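Local coordinates for uncharacterized protein Dfer_1899 (Dyadobacter fermentans, PDB 5HX0) that is of unknown function but carries a BNR-repeat, sialidase-like beta-propeller fold, consistent with a role in binding or processing carbohydrate, at residues His91-Lys102 with Glu114-Gln125; Leu319-Tyr328 with Arg338-Cys346. All coordinates share one frame; numbering follows the deposited sequence. Where two conformers were deposited one is given.

After strand 42-51, which joins the sheet of the C-terminal strands, the chain runs through strands 56-65 and 71-79 to contact 1, where 91-102 and 114-125 close a short loop by pairing strand 97-103 with strand 114-117, an outermost strand of its sheet. The second segment also enters strand 123-131, which opens the next sheet, so contact 1 spans two neighbouring sheets. About 190 residues later, contact 2 closes the hairpin of strands 324-330 and 336-342, the two inner strands of another four-stranded sheet. The two loops follow in series, neither nesting nor crossing. The centres of contact 1 and contact 2 lie about 31 Å apart, on opposite sides of the chain's centre.

Contact 1. Residues His91-Lys102 with Glu114-Gln125; sequences HVDPNSYLVSVK and ELIYSHPFGGSQ. With ACT (acetate ion), chain D.
Leu98 is gripped along its backbone by a classic beta bulge: its O accepts from both Ile116 N (2.8 Å) and Tyr117 N (3.1 Å), which arrive from the same face of the carbonyl plane, while its N donates to Tyr117 O. Leu98 CD1 lies beside Tyr117 CB, the two side chains pointing the same way, and Leu98 CD2 meets Ser124 CB at 3.6 Å. On the face of Val99 and Leu115, Leu115 has CG anti to its own N (chi1 -177°), which turns CD1 to Tyr97 CB; beyond the strand, Ser118 CB sits over a face of the Tyr97 ring, a CH-pi contact 4.0 Å from the centroid. At one end Lys102 NZ forms a salt bridge on the syn lone pair of Glu114 OE1 (3.0 Å). At the other, Ser124 N donates to Ser96 O (2.9 Å), and a water ties Asp93 N, Ser96 OG and Gln125 OE1. Arg76 also holds Gln125 OE1. Tyr97 OH bonds to His119 O of the second subunit, where Leu115 packs on its counterpart. Strands 56-65, 71-79, 97-103 and 114-117 form a propeller blade, 114-117 at its edge, before the chain enters the next sheet, whose strand 137-145 covers Leu98 and Gln125.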
loop_
_atom_site.group_PDB
_atom_site.type_symbol
_atom_site.label_atom_id
_atom_site.label_comp_id
_atom_site.label_asym_id
_atom_site.label_seq_id
_atom_site.Cartn_x
_atom_site.Cartn_y
_atom_site.Cartn_z
ATOM N N HIS A 91 2.605 -17.291 -1.764
ATOM C CA HIS A 91 3.248 -16.149 -2.390
ATOM C C HIS A 91 2.248 -15.189 -3.049
ATOM O O HIS A 91 2.648 -14.371 -3.886
ATOM C CB HIS A 91 4.302 -16.629 -3.392
ATOM C CG HIS A 91 5.477 -17.325 -2.752
ATOM N ND1 HIS A 91 6.341 -18.139 -3.459
ATOM C CD2 HIS A 91 5.932 -17.315 -1.473
ATOM C CE1 HIS A 91 7.279 -18.601 -2.645
ATOM N NE2 HIS A 91 7.052 -18.119 -1.431
ATOM N N VAL A 92 0.966 -15.247 -2.688
ATOM C CA VAL A 92 0.022 -14.226 -3.132
ATOM C C VAL A 92 -0.664 -13.628 -1.912
ATOM O O VAL A 92 -1.009 -14.340 -0.958
ATOM C CB VAL A 92 -1.029 -14.740 -4.154
ATOM C CG1 VAL A 92 -0.339 -15.223 -5.437
ATOM C CG2 VAL A 92 -1.947 -15.802 -3.551
ATOM N N ASP A 93 -0.856 -12.323 -1.953
ATOM C CA ASP A 93 -1.537 -11.601 -0.884
ATOM C C ASP A 93 -1.876 -10.215 -1.415
ATOM O O ASP A 93 -0.974 -9.548 -1.932
ATOM C CB ASP A 93 -0.640 -11.507 0.367
ATOM C CG ASP A 93 -1.406 -11.027 1.611
ATOM O OD1 ASP A 93 -2.029 -9.941 1.563
ATOM O OD2 ASP A 93 -1.392 -11.751 2.639
ATOM N N PRO A 94 -3.132 -9.739 -1.332
ATOM C CA PRO A 94 -3.426 -8.393 -1.874
ATOM C C PRO A 94 -2.586 -7.302 -1.237
ATOM O O PRO A 94 -2.311 -6.281 -1.880
ATOM C CB PRO A 94 -4.923 -8.200 -1.564
ATOM C CG PRO A 94 -5.187 -9.130 -0.358
ATOM C CD PRO A 94 -4.301 -10.331 -0.647
ATOM N N ASN A 95 -2.127 -7.505 -0.000
ATOM C CA ASN A 95 -1.375 -6.464 0.693
ATOM C C ASN A 95 0.138 -6.690 0.673
ATOM O O ASN A 95 0.832 -6.174 1.550
ATOM C CB ASN A 95 -1.880 -6.329 2.125
ATOM C CG ASN A 95 -3.311 -5.833 2.168
ATOM O OD1 ASN A 95 -4.247 -6.603 2.405
ATOM N ND2 ASN A 95 -3.493 -4.549 1.866
ATOM N N SER A 96 0.667 -7.418 -0.315
ATOM C CA SER A 96 2.114 -7.507 -0.464
ATOM C C SER A 96 2.611 -6.236 -1.150
ATOM O O SER A 96 2.122 -5.858 -2.231
ATOM C CB SER A 96 2.530 -8.763 -1.242
ATOM O OG SER A 96 2.093 -8.734 -2.607
ATOM N N TYR A 97 3.531 -5.543 -0.488
ATOM C CA TYR A 97 4.077 -4.279 -0.951
ATOM C C TYR A 97 5.561 -4.406 -1.261
ATOM O O TYR A 97 6.247 -5.304 -0.781
ATOM C CB TYR A 97 3.894 -3.175 0.100
ATOM C CG TYR A 97 2.458 -2.967 0.558
ATOM C CD1 TYR A 97 1.389 -3.213 -0.293
ATOM C CD2 TYR A 97 2.186 -2.522 1.848
ATOM C CE1 TYR A 97 0.058 -3.008 0.127
ATOM C CE2 TYR A 97 0.874 -2.315 2.285
ATOM C CZ TYR A 97 -0.186 -2.555 1.433
ATOM O OH TYR A 97 -1.486 -2.345 1.897
ATOM N N LEU A 98 6.055 -3.474 -2.059
ATOM C CA LEU A 98 7.485 -3.369 -2.328
ATOM C C LEU A 98 8.079 -2.398 -1.314
ATOM O O LEU A 98 7.675 -1.230 -1.264
ATOM C CB LEU A 98 7.722 -2.896 -3.762
ATOM C CG LEU A 98 6.993 -3.653 -4.897
ATOM C CD1 LEU A 98 7.483 -3.157 -6.280
ATOM C CD2 LEU A 98 7.146 -5.178 -4.794
ATOM N N VAL A 99 9.022 -2.876 -0.497
ATOM C CA VAL A 99 9.618 -2.057 0.558
ATOM C C VAL A 99 11.137 -2.168 0.487
ATOM O O VAL A 99 11.692 -3.000 -0.233
ATOM C CB VAL A 99 9.106 -2.463 1.964
ATOM C CG1 VAL A 99 7.579 -2.346 2.043
ATOM C CG2 VAL A 99 9.531 -3.857 2.307
ATOM N N SER A 100 11.819 -1.333 1.276
ATOM C CA SER A 100 13.278 -1.347 1.292
ATOM C C SER A 100 13.825 -1.126 2.694
ATOM O O SER A 100 13.187 -0.487 3.537
ATOM C CB SER A 100 13.873 -0.260 0.369
ATOM O OG SER A 100 13.536 1.021 0.873
ATOM N N VAL A 101 15.043 -1.637 2.919
ATOM C CA VAL A 101 15.868 -1.239 4.052
ATOM C C VAL A 101 17.211 -0.817 3.479
ATOM O O VAL A 101 17.531 -1.108 2.322
ATOM C CB VAL A 101 16.040 -2.350 5.127
ATOM C CG1 VAL A 101 14.692 -2.602 5.873
ATOM C CG2 VAL A 101 16.554 -3.637 4.494
ATOM N N LYS A 102 17.987 -0.086 4.293
ATOM C CA LYS A 102 19.205 0.580 3.826
ATOM C C LYS A 102 20.359 0.345 4.794
ATOM O O LYS A 102 20.156 0.078 5.983
ATOM C CB LYS A 102 18.983 2.100 3.667
ATOM C CG LYS A 102 17.915 2.448 2.643
ATOM C CD LYS A 102 17.585 3.954 2.644
ATOM C CE LYS A 102 16.741 4.283 1.390
ATOM N NZ LYS A 102 16.113 5.642 1.357
ATOM N N GLU A 114 11.037 1.222 4.405
ATOM C CA GLU A 114 10.319 2.288 3.708
ATOM C C GLU A 114 9.546 1.709 2.533
ATOM O O GLU A 114 9.963 0.730 1.919
ATOM C CB GLU A 114 11.280 3.355 3.187
ATOM C CG GLU A 114 11.961 4.143 4.268
ATOM C CD GLU A 114 12.902 5.152 3.676
ATOM O OE1 GLU A 114 14.027 4.773 3.279
ATOM O OE2 GLU A 114 12.490 6.321 3.573
ATOM N N LEU A 115 8.432 2.347 2.195
ATOM C CA LEU A 115 7.617 1.870 1.087
ATOM C C LEU A 115 8.186 2.358 -0.239
ATOM O O LEU A 115 8.430 3.555 -0.420
ATOM C CB LEU A 115 6.174 2.344 1.238
ATOM C CG LEU A 115 5.284 1.803 0.117
ATOM C CD1 LEU A 115 4.905 0.374 0.359
ATOM C CD2 LEU A 115 4.058 2.627 -0.000
ATOM N N ILE A 116 8.432 1.422 -1.146
ATOM C CA ILE A 116 8.683 1.765 -2.542
ATOM C C ILE A 116 7.374 1.855 -3.314
ATOM O O ILE A 116 7.125 2.825 -4.032
ATOM C CB ILE A 116 9.639 0.744 -3.202
ATOM C CG1 ILE A 116 11.041 0.828 -2.594
ATOM C CG2 ILE A 116 9.701 0.994 -4.728
ATOM C CD1 ILE A 116 11.979 -0.342 -3.041
ATOM N N TYR A 117 6.499 0.867 -3.155
ATOM C CA TYR A 117 5.287 0.863 -3.962
ATOM C C TYR A 117 4.223 -0.063 -3.399
ATOM O O TYR A 117 4.516 -1.205 -3.026
ATOM C CB TYR A 117 5.611 0.433 -5.383
ATOM C CG TYR A 117 4.436 0.543 -6.338
ATOM C CD1 TYR A 117 3.892 1.782 -6.667
ATOM C CD2 TYR A 117 3.908 -0.595 -6.943
ATOM C CE1 TYR A 117 2.822 1.879 -7.560
ATOM C CE2 TYR A 117 2.847 -0.513 -7.840
ATOM C CZ TYR A 117 2.310 0.733 -8.139
ATOM O OH TYR A 117 1.257 0.809 -9.020
ATOM N N SER A 118 2.988 0.432 -3.365
ATOM C CA SER A 118 1.801 -0.385 -3.132
ATOM C C SER A 118 0.877 -0.219 -4.329
ATOM O O SER A 118 0.420 0.895 -4.622
ATOM C CB SER A 118 1.090 0.016 -1.841
ATOM O OG SER A 118 0.979 1.425 -1.737
ATOM N N HIS A 119 0.615 -1.304 -5.020
ATOM C CA HIS A 119 -0.165 -1.221 -6.258
ATOM C C HIS A 119 -1.636 -0.965 -5.919
ATOM O O HIS A 119 -2.183 -1.617 -5.028
ATOM C CB HIS A 119 0.003 -2.527 -7.035
ATOM C CG HIS A 119 -0.387 -2.459 -8.481
ATOM N ND1 HIS A 119 -0.061 -1.397 -9.305
ATOM C CD2 HIS A 119 -1.047 -3.351 -9.256
ATOM C CE1 HIS A 119 -0.500 -1.650 -10.526
ATOM N NE2 HIS A 119 -1.100 -2.829 -10.522
ATOM N N PRO A 120 -2.301 -0.018 -6.579
ATOM C CA PRO A 120 -3.725 0.224 -6.262
ATOM C C PRO A 120 -4.626 -0.965 -6.548
ATOM O O PRO A 120 -5.728 -1.045 -5.985
ATOM C CB PRO A 120 -4.077 1.428 -7.157
ATOM C CG PRO A 120 -2.747 2.161 -7.303
ATOM C CD PRO A 120 -1.758 1.003 -7.488
ATOM N N PHE A 121 -4.207 -1.902 -7.399
ATOM C CA PHE A 121 -5.101 -2.960 -7.856
ATOM C C PHE A 121 -4.745 -4.337 -7.325
ATOM O O PHE A 121 -5.386 -5.308 -7.729
ATOM C CB PHE A 121 -5.154 -2.986 -9.391
ATOM C CG PHE A 121 -5.546 -1.665 -9.968
ATOM C CD1 PHE A 121 -6.857 -1.248 -9.906
ATOM C CD2 PHE A 121 -4.586 -0.805 -10.479
ATOM C CE1 PHE A 121 -7.226 -0.009 -10.385
ATOM C CE2 PHE A 121 -4.947 0.433 -10.964
ATOM C CZ PHE A 121 -6.276 0.829 -10.909
ATOM N N GLY A 122 -3.766 -4.457 -6.432
ATOM C CA GLY A 122 -3.514 -5.744 -5.802
ATOM C C GLY A 122 -2.117 -5.828 -5.201
ATOM O O GLY A 122 -1.489 -4.808 -4.904
ATOM N N GLY A 123 -1.655 -7.084 -5.034
ATOM C CA GLY A 123 -0.370 -7.360 -4.399
ATOM C C GLY A 123 0.775 -7.365 -5.400
ATOM O O GLY A 123 0.603 -7.725 -6.571
ATOM N N SER A 124 1.952 -6.926 -4.938
ATOM C CA SER A 124 3.124 -6.775 -5.798
ATOM C C SER A 124 4.213 -7.779 -5.434
ATOM O O SER A 124 4.343 -8.182 -4.275
ATOM C CB SER A 124 3.665 -5.353 -5.698
ATOM O OG SER A 124 2.678 -4.436 -6.128
ATOM N N GLN A 125 5.022 -8.162 -6.421
ATOM C CA GLN A 125 5.980 -9.257 -6.253
ATOM C C GLN A 125 7.417 -8.813 -6.509
ATOM O O GLN A 125 7.666 -7.789 -7.150
ATOM C CB GLN A 125 5.672 -10.387 -7.232
ATOM C CG GLN A 125 4.238 -10.904 -7.124
ATOM C CD GLN A 125 3.994 -11.532 -5.781
ATOM O OE1 GLN A 125 3.253 -10.999 -4.962
ATOM N NE2 GLN A 125 4.637 -12.672 -5.533
HETATM C C ACT D . 7.313 -15.533 -6.748
HETATM O O ACT D . 6.718 -14.435 -6.921
HETATM O OXT ACT D . 8.580 -15.527 -6.823
HETATM C CH3 ACT D . 6.535 -16.787 -6.476
HETATM O O HOH W 1 0.846 -10.822 -3.895
HETATM O O HOH W 2 0.883 -4.030 -4.091
HETATM O O HOH W 3 14.612 2.067 3.213
#

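Contact 2. Residues Leu319-Tyr328 with Arg338-Cys346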
loop_
_atom_site.group_PDB
_atom_site.type_symbol
_atom_site.label_atom_id
_atom_site.label_comp_id
_atom_site.label_asym_id
_atom_site.label_seq_id
_atom_site.Cartn_x
_atom_site.Cartn_y
_atom_site.Cartn_z
ATOM N N LEU A 319 32.631 -8.910 -10.844
ATOM C CA LEU A 319 33.561 -8.585 -9.765
ATOM C C LEU A 319 34.627 -7.607 -10.251
ATOM O O LEU A 319 34.772 -7.355 -11.445
ATOM C CB LEU A 319 34.199 -9.874 -9.247
ATOM C CG LEU A 319 33.208 -10.857 -8.627
ATOM C CD1 LEU A 319 33.903 -12.191 -8.392
ATOM C CD2 LEU A 319 32.700 -10.291 -7.302
ATOM N N PRO A 320 35.410 -7.018 -9.346
ATOM C CA PRO A 320 36.374 -5.995 -9.787
ATOM C C PRO A 320 37.429 -6.499 -10.755
ATOM O O PRO A 320 38.017 -5.680 -11.465
ATOM C CB PRO A 320 36.995 -5.519 -8.467
ATOM C CG PRO A 320 35.867 -5.737 -7.466
ATOM C CD PRO A 320 35.327 -7.076 -7.879
ATOM N N ASP A 321 37.688 -7.807 -10.832
ATOM C CA ASP A 321 38.658 -8.337 -11.778
ATOM C C ASP A 321 37.989 -8.913 -13.019
ATOM O O ASP A 321 38.638 -9.630 -13.780
ATOM C CB ASP A 321 39.543 -9.390 -11.096
ATOM C CG ASP A 321 38.764 -10.621 -10.641
ATOM O OD1 ASP A 321 37.526 -10.671 -10.827
ATOM O OD2 ASP A 321 39.397 -11.542 -10.074
ATOM N N ASN A 322 36.700 -8.630 -13.216
ATOM C CA ASN A 322 35.851 -9.003 -14.340
ATOM C C ASN A 322 35.412 -10.466 -14.296
ATOM O O ASN A 322 34.612 -10.873 -15.160
ATOM C CB ASN A 322 36.490 -8.719 -15.716
ATOM C CG ASN A 322 36.579 -7.224 -16.031
ATOM O OD1 ASN A 322 35.890 -6.407 -15.435
ATOM N ND2 ASN A 322 37.432 -6.876 -16.983
ATOM N N ARG A 323 35.867 -11.266 -13.328
ATOM C CA ARG A 323 35.194 -12.541 -13.106
ATOM C C ARG A 323 33.752 -12.260 -12.661
ATOM O O ARG A 323 33.394 -11.131 -12.330
ATOM C CB ARG A 323 35.954 -13.387 -12.076
ATOM C CG ARG A 323 37.371 -13.778 -12.522
ATOM C CD ARG A 323 37.997 -14.718 -11.521
ATOM N NE ARG A 323 38.092 -14.100 -10.202
ATOM C CZ ARG A 323 38.243 -14.786 -9.067
ATOM N NH1 ARG A 323 38.292 -16.116 -9.082
ATOM N NH2 ARG A 323 38.317 -14.137 -7.922
ATOM N N VAL A 324 32.916 -13.302 -12.664
ATOM C CA VAL A 324 31.474 -13.140 -12.497
ATOM C C VAL A 324 31.004 -14.031 -11.354
ATOM O O VAL A 324 31.162 -15.257 -11.414
ATOM C CB VAL A 324 30.708 -13.481 -13.788
ATOM C CG1 VAL A 324 29.197 -13.320 -13.578
ATOM C CG2 VAL A 324 31.202 -12.604 -14.943
ATOM N N LEU A 325 30.435 -13.413 -10.312
ATOM C CA LEU A 325 29.829 -14.160 -9.218
ATOM C C LEU A 325 28.405 -14.543 -9.608
ATOM O O LEU A 325 27.558 -13.667 -9.803
ATOM C CB LEU A 325 29.820 -13.345 -7.924
ATOM C CG LEU A 325 29.157 -14.065 -6.734
ATOM C CD1 LEU A 325 29.977 -15.283 -6.321
ATOM C CD2 LEU A 325 28.999 -13.082 -5.571
ATOM N N LEU A 326 28.149 -15.845 -9.738
ATOM C CA LEU A 326 26.823 -16.378 -10.056
ATOM C C LEU A 326 26.258 -16.978 -8.780
ATOM O O LEU A 326 26.767 -17.990 -8.307
ATOM C CB LEU A 326 26.921 -17.439 -11.157
ATOM C CG LEU A 326 25.610 -17.993 -11.720
ATOM C CD1 LEU A 326 24.881 -16.935 -12.536
ATOM C CD2 LEU A 326 25.905 -19.224 -12.574
ATOM N N SER A 327 25.223 -16.363 -8.208
ATOM C CA SER A 327 24.637 -16.911 -6.993
ATOM C C SER A 327 23.247 -17.465 -7.285
ATOM O O SER A 327 22.554 -16.999 -8.197
ATOM C CB SER A 327 24.569 -15.855 -5.885
ATOM O OG SER A 327 23.850 -14.725 -6.314
ATOM N N TYR A 328 22.844 -18.462 -6.498
ATOM C CA TYR A 328 21.562 -19.127 -6.712
ATOM C C TYR A 328 21.067 -19.784 -5.435
ATOM O O TYR A 328 21.845 -20.124 -4.543
ATOM C CB TYR A 328 21.644 -20.187 -7.815
ATOM C CG TYR A 328 22.901 -21.027 -7.776
ATOM C CD1 TYR A 328 24.068 -20.577 -8.382
ATOM C CD2 TYR A 328 22.908 -22.278 -7.180
ATOM C CE1 TYR A 328 25.225 -21.335 -8.372
ATOM C CE2 TYR A 328 24.085 -23.060 -7.163
ATOM C CZ TYR A 328 25.227 -22.573 -7.767
ATOM O OH TYR A 328 26.405 -23.301 -7.781
ATOM N N ARG A 338 23.940 -21.041 -2.656
ATOM C CA ARG A 338 25.235 -21.412 -3.224
ATOM C C ARG A 338 25.645 -20.415 -4.309
ATOM O O ARG A 338 24.868 -19.547 -4.721
ATOM C CB ARG A 338 25.185 -22.852 -3.775
ATOM C CG ARG A 338 24.833 -23.868 -2.675
ATOM C CD ARG A 338 24.777 -25.307 -3.152
ATOM N NE ARG A 338 24.489 -26.165 -1.998
ATOM C CZ ARG A 338 24.940 -27.405 -1.853
ATOM N NH1 ARG A 338 25.704 -27.956 -2.790
ATOM N NH2 ARG A 338 24.630 -28.091 -0.762
ATOM N N ALA A 339 26.881 -20.558 -4.791
ATOM C CA ALA A 339 27.391 -19.671 -5.824
ATOM C C ALA A 339 28.614 -20.301 -6.474
ATOM O O ALA A 339 29.199 -21.252 -5.951
ATOM C CB ALA A 339 27.746 -18.290 -5.248
ATOM N N ARG A 340 28.996 -19.750 -7.631
ATOM C CA ARG A 340 30.280 -20.088 -8.226
ATOM C C ARG A 340 30.796 -18.872 -8.985
ATOM O O ARG A 340 30.020 -18.022 -9.415
ATOM C CB ARG A 340 30.179 -21.327 -9.139
ATOM C CG ARG A 340 29.071 -21.300 -10.179
ATOM C CD ARG A 340 28.910 -22.688 -10.863
ATOM N NE ARG A 340 28.298 -23.688 -9.984
ATOM C CZ ARG A 340 28.402 -25.004 -10.154
ATOM N NH1 ARG A 340 29.105 -25.495 -11.178
ATOM N NH2 ARG A 340 27.820 -25.838 -9.300
ATOM N N ILE A 341 32.113 -18.774 -9.126
ATOM C CA ILE A 341 32.726 -17.623 -9.773
ATOM C C ILE A 341 33.177 -18.048 -11.160
ATOM O O ILE A 341 34.033 -18.929 -11.293
ATOM C CB ILE A 341 33.902 -17.074 -8.950
ATOM C CG1 ILE A 341 33.410 -16.561 -7.593
ATOM C CG2 ILE A 341 34.634 -15.982 -9.745
ATOM C CD1 ILE A 341 34.541 -15.998 -6.720
ATOM N N LEU A 342 32.604 -17.428 -12.183
ATOM C CA LEU A 342 32.900 -17.765 -13.566
ATOM C C LEU A 342 33.993 -16.851 -14.106
ATOM O O LEU A 342 34.240 -15.766 -13.573
ATOM C CB LEU A 342 31.637 -17.636 -14.416
ATOM C CG LEU A 342 30.380 -18.346 -13.897
ATOM C CD1 LEU A 342 29.265 -18.216 -14.919
ATOM C CD2 LEU A 342 30.682 -19.821 -13.598
ATOM N N ASN A 343 34.656 -17.301 -15.174
ATOM C CA ASN A 343 35.574 -16.403 -15.865
ATOM C C ASN A 343 34.781 -15.260 -16.520
ATOM O O ASN A 343 33.543 -15.262 -16.549
ATOM C CB ASN A 343 36.429 -17.171 -16.888
ATOM C CG ASN A 343 35.598 -17.935 -17.927
ATOM O OD1 ASN A 343 34.486 -17.546 -18.274
ATOM N ND2 ASN A 343 36.164 -19.033 -18.438
ATOM N N ALA A 344 35.511 -14.267 -17.042
ATOM C CA ALA A 344 34.867 -13.039 -17.525
ATOM C C ALA A 344 33.812 -13.324 -18.590
ATOM O O ALA A 344 32.762 -12.673 -18.627
ATOM C CB ALA A 344 35.927 -12.081 -18.065
ATOM N N GLU A 345 34.057 -14.300 -19.455
ATOM C CA GLU A 345 33.106 -14.571 -20.529
ATOM C C GLU A 345 32.049 -15.611 -20.149
ATOM O O GLU A 345 31.206 -15.960 -20.985
ATOM C CB GLU A 345 33.875 -14.992 -21.787
ATOM C CG GLU A 345 34.731 -13.842 -22.342
ATOM C CD GLU A 345 33.903 -12.623 -22.746
ATOM O OE1 GLU A 345 32.885 -12.810 -23.443
ATOM O OE2 GLU A 345 34.262 -11.476 -22.354
ATOM N N CYS A 346 32.060 -16.094 -18.901
ATOM C CA CYS A 346 31.012 -16.981 -18.379
ATOM C C CYS A 346 30.929 -18.289 -19.168
ATOM O O CYS A 346 29.842 -18.811 -19.410
ATOM C CB CYS A 346 29.644 -16.290 -18.354
ATOM S SG CYS A 346 29.567 -14.787 -17.330
HETATM O O HOH W 4 32.773 -10.470 -16.896
#
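Tyr328 and Arg340 meet obliquely, ring and guanidinium planes 45° apart, and Arg340 NE donates to Tyr328 OH at 2.9 Å. The hydroxyl lies at the guanidinium edge, close to its plane, and the bond is fairly straight at 160°. With CG held between the backbone N and the carbonyl carbon (chi1 42°), the tyrosine ring folds back over the partner strand: Arg338 O stands over the centre of one face, and Arg338 CB approaches Tyr328 CE2 at 3.6 Å. Glu354 completes the cluster, pairing with both arginines and bonding to Tyr328 OH. It would be expected to offset their charge and fix the hydroxyl.

The backbones beneath form a regular antiparallel hairpin, the central pair in a four-stranded sheet with the up-and-down topology of a propeller blade. Hydrogen-bonded pairs Val324-Leu342, Leu326-Arg340 and Tyr328-Arg338 place their side chains on one face, whereas Leu325, Ser327, Ala339 and Ile341 occupy the other. There Leu325, its CG anti to the backbone N, brings CD1 to 3.9 Å from both Ile341 CG1 and Ala339 CB. Leu325 and Ser327 on this face pack against strands 367-375 and 378-385 of the neighbouring sheet.

Ile341 also uses its other branch. CG2 lies over a face of the Arg323 guanidinium, offset toward the rim and 3.7 Å from Arg323 NH1, and touches Leu319 CD1. Arg323 NE makes a salt bridge with Asp321 OD2 (2.9 Å); OD1 of the same carboxylate accepts from Arg323 N, an Asx turn. On the face of Val324 and Leu342, Val324 CG2 rests 3.6 Å from Cys346 SG, in the turn that follows the strand, and a water bridges Asn322 O and Ala344 O where the loops meet.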